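Long-range contacts in putative uncharacterized protein (Cricetid herpesvirus 2, PDB 4ZKQ), which probably serves a rodent gammaherpesvirus as a decoy receptor that binds chemokines: residues A[242-247]-A[257-262]; A[64-69]-A[205-210]; A[108-113]-A[149-154]. All blocks are in the same frame, centred on the assembly; numbering follows the deposited sequence.

Contact 1: residues A[242-247]-A[257-262]; sequences LGFYKR and KGMVYV. With NAG (2-acetamido-2-deoxy-beta-D-glucopyranose), chain B.
Gly243 and Val260 form an antiparallel hydrogen-bonded pair joining strand 233-244 to strand 260-263, with the two short strand segments splayed at 123°. Val260 N donates to Gly243 O over 2.9 Å, and Gly243 N returns a longer bond of 3.2 Å to Val260 O. At the neighbouring non-hydrogen-bonded pair, Leu242 CD2 packs on Tyr261 CB at 3.7 Å. Beyond Phe244 the chains diverge, and one water spans the gap: it accepts from Tyr245 N at 3.1 Å and donates to Gly258 O at 2.6 Å. Met259 is the main apolar piece. With CG anti to the backbone N (chi1 -173°) its chain runs over Gly243, sets SD 4.1 Å from Leu242 CB, then bends at chi3 to bring CE 3.8 Å from Phe244 CZ. One face of the Phe244 ring is met by a sugar hydroxyl: O3 of NAG (chain B) stands over its centre, 3.4 Å above the plane. This NAG is the second sugar of the glycan on Asn205, linked through O4 of the first. The polar ends turn elsewhere, Tyr261 OH to Leu147 N and Arg247 NH2 to Val255 O. The backbone N of Met259 is hydrogen-bonded to Glu116 OE1. Two direct backbone bonds thus make a short ladder that water extends, and the aromatic face of Phe244 gives the glycan a protein surface to lie against.

Contact 2: residues A[64-69]-A[205-210]; sequences DLLEKE and NQTCIA. With NAG (2-acetamido-2-deoxy-beta-D-glucopyranose), chain C.
Leu65 and Ile209 meet tip to tip, their CD1 methyls only 3.4 Å apart, tighter than usual for two carbons. The other branch of Leu65 leans on the methyl of Thr207, CD2 to CG2 at 3.9 Å. Leu66 slides past Thr207 in the opposite direction, and its CD2 lies 3.5 Å from Thr207 OG1 and 3.6 Å from Asn205 O. Those two oxygens are already engaged with each other: Thr207 OG1, placed beside its own backbone N by chi1 of -54°, donates to Asn205 O over 3.1 Å from a position tilted 32° out of the carbonyl plane. The leucines are presented by a type I' turn from Leu65 to Lys68, closed by two backbone hydrogen bonds, Leu65 N to Lys68 O and Lys68 N to Leu65 O. Arg151 also grips the turn. On the other segment, Cys208 ties strand 206-223 to Cys197 by a disulfide, and Asn205 ND2 is joined covalently to C1 of NAG (chain C), at 1.4 Å. The hairpin tip therefore brings only carbon to the contact, Leu65 meeting methyls and Leu66 lying against a hydroxyl and a carbonyl paired with each other, the latter that of glycosylated Asn205 itself.

Contact 3: residues A[108-113]-A[149-154]; sequences TVFGPN and VLRVPG
Thr108 and Arg151 pair the edge strand 108-111 with strand 147-152 of the four-stranded antiparallel sheet, and both backbones are satisfied: Thr108 N donates to Arg151 O at 3.0 Å, and Arg151 N to Thr108 O at 2.9 Å. Phe110 and Val149 repeat the pattern two residues on, with Phe110 N giving to Val149 O at 3.0 Å and Val149 N to Phe110 O at 2.9 Å. All four bonds are fairly straight. Val149 O also receives a CA-H...O contact from Val109. The backbone polar groups of Val109 and Leu150 point away from each other, and backbone hydrogen bonds tie Val109 to His117, on strand 117-125, and Leu150 to Ala71 of the neighbouring strand 68-74. Thr108 OG1 is hydrogen-bonded to Glu116 OE2 and accepts from a water at 2.9 Å; the same water makes a weak second bond to Arg151 O. Arg151 lies alongside Thr108, but its guanidinium goes to the turn at 65-68, NH1 to Leu65 O and NH2 to Leu66 O. On this face of the sheet the Phe110 ring folds over Val149, its CG brought between backbone N and carbonyl carbon by chi1 of 56°. Val149 CB sits 3.6 Å from the ring centroid in a CH-pi contact, 21° off the normal, and Arg151 CD comes to the ring edge. On the reverse face Val109 CG1 packs on Leu150 CG at 3.8 Å. The peptide groups of both hydrogen-bonded pairs are matched across the strands, while a buried arginine gives N-H groups of NH1 and NH2 to turn carbonyls.

Overall arrangement
Contacts 1, 2 and 3 form a triangle, each pair of centres about 12 Å apart, on the same side of the chain's centre. Contact 3 lies within the four-stranded antiparallel sheet, which contact 2 shares through the neighbouring strands 68-74 and 147-152. Contact 1 lies in the large sheet, which contact 2 shares through the neighbouring strands 206-223 and 233-244. Along the sequence, both segments of contact 3 fall between the two of contact 2, and contact 1 follows. Met259 touches Leu66, Phe110 and Arg151, so the sheets also meet through contact 1. The junction fastens the small sheet to the large one built from later residues, with the Asn205 glycan at its border.

Contact 1: residues A[242-247]-A[257-262]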
# COMPACT_ATOMS: atom_id res chain seq x y z
N LEU A 242 7.06 -19.19 -2.14
CA LEU A 242 7.96 -19.00 -3.28
C LEU A 242 8.26 -20.34 -3.93
O LEU A 242 8.31 -21.36 -3.25
CB LEU A 242 9.27 -18.35 -2.84
CG LEU A 242 9.17 -16.99 -2.15
CD1 LEU A 242 10.56 -16.44 -1.92
CD2 LEU A 242 8.34 -16.03 -2.97
N GLY A 243 8.49 -20.33 -5.24
CA GLY A 243 8.81 -21.55 -5.96
C GLY A 243 8.66 -21.39 -7.46
O GLY A 243 8.67 -20.27 -7.98
N PHE A 244 8.53 -22.52 -8.16
CA PHE A 244 8.42 -22.50 -9.62
C PHE A 244 7.19 -23.26 -10.07
O PHE A 244 6.88 -24.33 -9.54
CB PHE A 244 9.67 -23.11 -10.26
CG PHE A 244 10.95 -22.58 -9.72
CD1 PHE A 244 11.51 -23.12 -8.57
CD2 PHE A 244 11.61 -21.53 -10.35
CE1 PHE A 244 12.70 -22.63 -8.06
CE2 PHE A 244 12.80 -21.04 -9.84
CZ PHE A 244 13.34 -21.59 -8.70
N TYR A 245 6.50 -22.69 -11.05
CA TYR A 245 5.34 -23.31 -11.65
C TYR A 245 5.74 -24.64 -12.25
O TYR A 245 6.78 -24.74 -12.90
CB TYR A 245 4.73 -22.40 -12.71
CG TYR A 245 3.40 -22.87 -13.24
CD1 TYR A 245 2.25 -22.76 -12.46
CD2 TYR A 245 3.28 -23.43 -14.50
CE1 TYR A 245 1.03 -23.19 -12.93
CE2 TYR A 245 2.06 -23.86 -14.98
CZ TYR A 245 0.94 -23.74 -14.19
OH TYR A 245 -0.28 -24.16 -14.65
N LYS A 246 4.93 -25.67 -12.02
CA LYS A 246 5.15 -26.94 -12.67
C LYS A 246 4.70 -26.86 -14.13
O LYS A 246 3.51 -26.70 -14.40
CB LYS A 246 4.41 -28.03 -11.91
CG LYS A 246 4.46 -29.38 -12.55
CD LYS A 246 5.86 -29.67 -12.98
CE LYS A 246 6.07 -31.13 -13.11
NZ LYS A 246 4.91 -31.90 -13.67
N ARG A 247 5.64 -26.96 -15.06
CA ARG A 247 5.31 -26.87 -16.49
C ARG A 247 5.18 -28.25 -17.14
O ARG A 247 6.14 -29.02 -17.18
CB ARG A 247 6.36 -26.05 -17.23
CG ARG A 247 6.69 -24.72 -16.56
CD ARG A 247 7.52 -23.83 -17.47
NE ARG A 247 6.68 -23.03 -18.36
CZ ARG A 247 6.01 -21.95 -17.98
NH1 ARG A 247 6.06 -21.53 -16.72
NH2 ARG A 247 5.28 -21.28 -18.87
N LYS A 257 7.97 -18.37 -16.64
CA LYS A 257 9.07 -19.18 -16.17
C LYS A 257 9.81 -18.40 -15.08
O LYS A 257 9.50 -17.22 -14.85
CB LYS A 257 9.99 -19.55 -17.33
CG LYS A 257 10.71 -20.88 -17.16
CD LYS A 257 11.21 -21.42 -18.50
CE LYS A 257 12.36 -22.37 -18.28
NZ LYS A 257 12.99 -22.80 -19.55
N GLY A 258 10.75 -19.04 -14.40
CA GLY A 258 11.47 -18.41 -13.29
C GLY A 258 10.71 -18.48 -11.99
O GLY A 258 9.65 -19.10 -11.91
N MET A 259 11.23 -17.84 -10.94
CA MET A 259 10.56 -17.94 -9.65
C MET A 259 9.29 -17.09 -9.63
O MET A 259 9.22 -16.02 -10.24
CB MET A 259 11.48 -17.51 -8.51
CG MET A 259 10.88 -17.76 -7.14
SD MET A 259 12.03 -17.49 -5.78
CE MET A 259 13.25 -18.75 -6.13
N VAL A 260 8.30 -17.60 -8.91
CA VAL A 260 7.02 -16.93 -8.73
C VAL A 260 6.65 -16.96 -7.26
O VAL A 260 7.35 -17.58 -6.45
CB VAL A 260 5.89 -17.62 -9.52
CG1 VAL A 260 6.18 -17.56 -10.99
CG2 VAL A 260 5.73 -19.06 -9.06
N TYR A 261 5.55 -16.30 -6.91
CA TYR A 261 4.99 -16.43 -5.58
C TYR A 261 3.51 -16.74 -5.66
O TYR A 261 2.86 -16.46 -6.67
CB TYR A 261 5.23 -15.17 -4.73
CG TYR A 261 4.41 -13.95 -5.10
CD1 TYR A 261 3.08 -13.85 -4.75
CD2 TYR A 261 4.99 -12.87 -5.77
CE1 TYR A 261 2.33 -12.74 -5.07
CE2 TYR A 261 4.24 -11.76 -6.10
CZ TYR A 261 2.92 -11.70 -5.74
OH TYR A 261 2.17 -10.59 -6.06
N VAL A 262 2.99 -17.32 -4.59
CA VAL A 262 1.56 -17.51 -4.40
C VAL A 262 1.21 -17.07 -2.99
O VAL A 262 1.98 -17.30 -2.05
CB VAL A 262 1.15 -18.99 -4.61
CG1 VAL A 262 -0.30 -19.22 -4.22
CG2 VAL A 262 1.37 -19.40 -6.05
C1 NAG B . 16.56 -25.60 -10.24
C2 NAG B . 15.12 -25.42 -10.57
C3 NAG B . 14.97 -24.29 -11.61
C4 NAG B . 15.75 -23.03 -11.24
C5 NAG B . 17.13 -23.33 -10.69
C6 NAG B . 17.72 -22.07 -10.07
C7 NAG B . 13.18 -26.83 -11.26
C8 NAG B . 12.66 -28.10 -11.85
N2 NAG B . 14.61 -26.63 -11.12
O3 NAG B . 13.62 -23.95 -11.72
O4 NAG B . 15.89 -22.23 -12.39
O5 NAG B . 17.04 -24.35 -9.70
O6 NAG B . 18.99 -22.36 -9.50
O7 NAG B . 12.40 -25.96 -10.92
O HOH W 1 7.63 -20.39 -12.88

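Contact 2: residues A[64-69]-A[205-210]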
# COMPACT_ATOMS: atom_id res chain seq x y z
N ASP A 64 18.17 -16.08 3.21
CA ASP A 64 18.74 -17.03 2.26
C ASP A 64 17.68 -18.08 1.96
O ASP A 64 17.34 -18.89 2.82
CB ASP A 64 20.02 -17.67 2.79
CG ASP A 64 20.68 -18.57 1.76
OD1 ASP A 64 21.11 -18.05 0.70
OD2 ASP A 64 20.78 -19.78 2.01
N LEU A 65 17.15 -18.04 0.75
CA LEU A 65 16.05 -18.92 0.34
C LEU A 65 16.29 -19.42 -1.07
O LEU A 65 16.63 -18.64 -1.96
CB LEU A 65 14.72 -18.17 0.41
CG LEU A 65 14.26 -17.64 1.77
CD1 LEU A 65 13.10 -16.69 1.57
CD2 LEU A 65 13.85 -18.77 2.69
N LEU A 66 16.09 -20.72 -1.27
CA LEU A 66 16.33 -21.35 -2.57
C LEU A 66 17.65 -20.86 -3.17
O LEU A 66 17.74 -20.54 -4.35
CB LEU A 66 15.16 -21.06 -3.52
CG LEU A 66 13.84 -21.70 -3.08
CD1 LEU A 66 12.67 -21.23 -3.93
CD2 LEU A 66 13.94 -23.21 -3.14
N GLU A 67 18.66 -20.78 -2.31
CA GLU A 67 20.06 -20.55 -2.69
C GLU A 67 20.42 -19.12 -3.13
O GLU A 67 21.49 -18.90 -3.71
CB GLU A 67 20.46 -21.53 -3.79
CG GLU A 67 20.17 -22.99 -3.43
CD GLU A 67 20.75 -23.99 -4.42
OE1 GLU A 67 21.59 -23.60 -5.26
OE2 GLU A 67 20.36 -25.18 -4.36
N LYS A 68 19.55 -18.15 -2.84
CA LYS A 68 19.90 -16.74 -3.02
C LYS A 68 19.33 -15.89 -1.89
O LYS A 68 18.35 -16.28 -1.25
CB LYS A 68 19.38 -16.20 -4.35
CG LYS A 68 19.98 -16.83 -5.60
CD LYS A 68 19.45 -16.14 -6.85
CE LYS A 68 19.84 -16.86 -8.13
NZ LYS A 68 19.23 -16.24 -9.34
N GLU A 69 19.94 -14.74 -1.65
CA GLU A 69 19.40 -13.77 -0.70
C GLU A 69 18.12 -13.19 -1.27
O GLU A 69 18.13 -12.67 -2.39
CB GLU A 69 20.42 -12.68 -0.40
CG GLU A 69 21.51 -13.10 0.56
CD GLU A 69 21.18 -12.73 2.00
OE1 GLU A 69 21.59 -11.64 2.43
OE2 GLU A 69 20.50 -13.53 2.69
N ASN A 205 9.60 -26.87 -5.50
CA ASN A 205 10.53 -26.34 -4.51
C ASN A 205 9.88 -25.27 -3.63
O ASN A 205 10.49 -24.26 -3.28
CB ASN A 205 11.79 -25.81 -5.20
CG ASN A 205 12.84 -26.90 -5.37
OD1 ASN A 205 12.52 -28.08 -5.29
ND2 ASN A 205 14.10 -26.51 -5.59
N GLN A 206 8.63 -25.53 -3.26
CA GLN A 206 7.83 -24.56 -2.52
C GLN A 206 8.47 -24.23 -1.19
O GLN A 206 8.83 -25.11 -0.41
CB GLN A 206 6.41 -25.08 -2.31
CG GLN A 206 5.52 -24.06 -1.62
CD GLN A 206 4.05 -24.37 -1.77
OE1 GLN A 206 3.59 -24.80 -2.83
NE2 GLN A 206 3.29 -24.16 -0.70
N THR A 207 8.61 -22.93 -0.96
CA THR A 207 9.23 -22.39 0.24
C THR A 207 8.30 -21.35 0.82
O THR A 207 7.91 -20.41 0.13
CB THR A 207 10.60 -21.77 -0.08
OG1 THR A 207 11.41 -22.74 -0.75
CG2 THR A 207 11.31 -21.31 1.19
N CYS A 208 7.92 -21.52 2.09
CA CYS A 208 6.94 -20.63 2.72
C CYS A 208 7.61 -19.65 3.68
O CYS A 208 8.47 -20.02 4.48
CB CYS A 208 5.88 -21.45 3.45
SG CYS A 208 4.87 -22.46 2.34
N ILE A 209 7.19 -18.40 3.57
CA ILE A 209 7.74 -17.30 4.36
C ILE A 209 6.62 -16.53 5.02
O ILE A 209 5.63 -16.18 4.36
CB ILE A 209 8.55 -16.31 3.49
CG1 ILE A 209 9.64 -17.03 2.70
CG2 ILE A 209 9.17 -15.20 4.35
CD1 ILE A 209 9.67 -16.58 1.26
N ALA A 210 6.78 -16.25 6.31
CA ALA A 210 5.89 -15.36 7.03
C ALA A 210 6.58 -14.01 7.17
O ALA A 210 7.71 -13.94 7.64
CB ALA A 210 5.53 -15.93 8.39
C1 NAG C . 15.15 -27.49 -5.73
C2 NAG C . 14.93 -28.53 -6.78
C3 NAG C . 15.96 -28.34 -7.91
C4 NAG C . 16.12 -26.86 -8.18
C5 NAG C . 16.84 -26.24 -7.01
C6 NAG C . 16.50 -24.77 -6.83
C7 NAG C . 13.99 -30.75 -6.14
C8 NAG C . 14.20 -32.07 -5.48
N2 NAG C . 15.08 -29.80 -6.17
O3 NAG C . 15.53 -28.99 -9.06
O4 NAG C . 16.85 -26.74 -9.39
O5 NAG C . 16.49 -26.93 -5.81
O6 NAG C . 17.66 -23.98 -7.07
O7 NAG C . 12.91 -30.50 -6.64

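Contact 3: residues A[108-113]-A[149-154]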
# COMPACT_ATOMS: atom_id res chain seq x y z
N THR A 108 17.88 -10.25 -9.81
CA THR A 108 16.59 -10.38 -10.47
C THR A 108 15.45 -9.96 -9.54
O THR A 108 15.59 -9.97 -8.32
CB THR A 108 16.35 -11.81 -10.97
OG1 THR A 108 16.31 -12.71 -9.86
CG2 THR A 108 17.45 -12.23 -11.95
N VAL A 109 14.33 -9.59 -10.14
CA VAL A 109 13.15 -9.24 -9.38
C VAL A 109 11.93 -9.77 -10.10
O VAL A 109 11.96 -9.96 -11.31
CB VAL A 109 13.00 -7.71 -9.18
CG1 VAL A 109 14.26 -7.12 -8.60
CG2 VAL A 109 12.65 -7.01 -10.49
N PHE A 110 10.87 -10.00 -9.35
CA PHE A 110 9.58 -10.26 -9.97
C PHE A 110 8.46 -9.69 -9.11
O PHE A 110 8.66 -9.30 -7.96
CB PHE A 110 9.37 -11.76 -10.23
CG PHE A 110 9.51 -12.64 -9.01
CD1 PHE A 110 10.75 -13.06 -8.59
CD2 PHE A 110 8.39 -13.08 -8.32
CE1 PHE A 110 10.88 -13.89 -7.48
CE2 PHE A 110 8.51 -13.90 -7.22
CZ PHE A 110 9.76 -14.31 -6.80
N GLY A 111 7.29 -9.63 -9.70
CA GLY A 111 6.13 -9.11 -9.02
C GLY A 111 4.91 -9.43 -9.84
O GLY A 111 5.01 -10.17 -10.82
N PRO A 112 3.75 -8.89 -9.46
CA PRO A 112 2.56 -9.19 -10.25
C PRO A 112 2.67 -8.60 -11.65
O PRO A 112 3.02 -7.43 -11.81
CB PRO A 112 1.45 -8.52 -9.45
CG PRO A 112 2.14 -7.34 -8.80
CD PRO A 112 3.50 -7.85 -8.45
N ASN A 113 2.39 -9.44 -12.64
CA ASN A 113 2.37 -9.06 -14.05
C ASN A 113 3.76 -9.02 -14.67
O ASN A 113 3.90 -8.64 -15.84
CB ASN A 113 1.68 -7.70 -14.26
CG ASN A 113 1.06 -7.55 -15.65
OD1 ASN A 113 0.46 -8.48 -16.17
ND2 ASN A 113 1.20 -6.37 -16.25
N VAL A 149 9.54 -9.15 -5.21
CA VAL A 149 10.54 -10.05 -4.67
C VAL A 149 11.86 -9.74 -5.34
O VAL A 149 11.93 -9.64 -6.56
CB VAL A 149 10.15 -11.53 -4.88
CG1 VAL A 149 11.17 -12.45 -4.23
CG2 VAL A 149 8.78 -11.79 -4.30
N LEU A 150 12.89 -9.55 -4.53
CA LEU A 150 14.23 -9.30 -5.03
C LEU A 150 15.12 -10.48 -4.68
O LEU A 150 15.02 -11.02 -3.58
CB LEU A 150 14.81 -8.01 -4.45
CG LEU A 150 14.07 -6.72 -4.80
CD1 LEU A 150 12.94 -6.49 -3.81
CD2 LEU A 150 15.04 -5.56 -4.78
N ARG A 151 15.97 -10.86 -5.62
CA ARG A 151 16.89 -11.98 -5.41
C ARG A 151 18.28 -11.64 -5.90
O ARG A 151 18.45 -11.04 -6.97
CB ARG A 151 16.36 -13.24 -6.09
CG ARG A 151 15.29 -13.94 -5.26
CD ARG A 151 14.64 -15.11 -5.96
NE ARG A 151 15.57 -16.20 -6.23
CZ ARG A 151 15.93 -17.12 -5.34
NH1 ARG A 151 15.46 -17.08 -4.09
NH2 ARG A 151 16.78 -18.07 -5.69
N VAL A 152 19.27 -11.99 -5.10
CA VAL A 152 20.66 -11.69 -5.40
C VAL A 152 21.54 -12.78 -4.74
O VAL A 152 21.20 -13.27 -3.67
CB VAL A 152 21.03 -10.26 -4.93
CG1 VAL A 152 20.96 -10.15 -3.40
CG2 VAL A 152 22.38 -9.84 -5.44
N PRO A 153 22.64 -13.17 -5.40
CA PRO A 153 23.32 -14.39 -4.94
C PRO A 153 24.32 -14.19 -3.81
O PRO A 153 24.35 -13.14 -3.16
CB PRO A 153 24.05 -14.89 -6.20
CG PRO A 153 23.82 -13.85 -7.27
CD PRO A 153 23.31 -12.62 -6.59
N GLY A 154 25.13 -15.23 -3.58
CA GLY A 154 26.25 -15.20 -2.66
C GLY A 154 25.83 -14.88 -1.24
O GLY A 154 24.63 -14.85 -0.94
O HOH W 2 19.02 -13.49 -9.03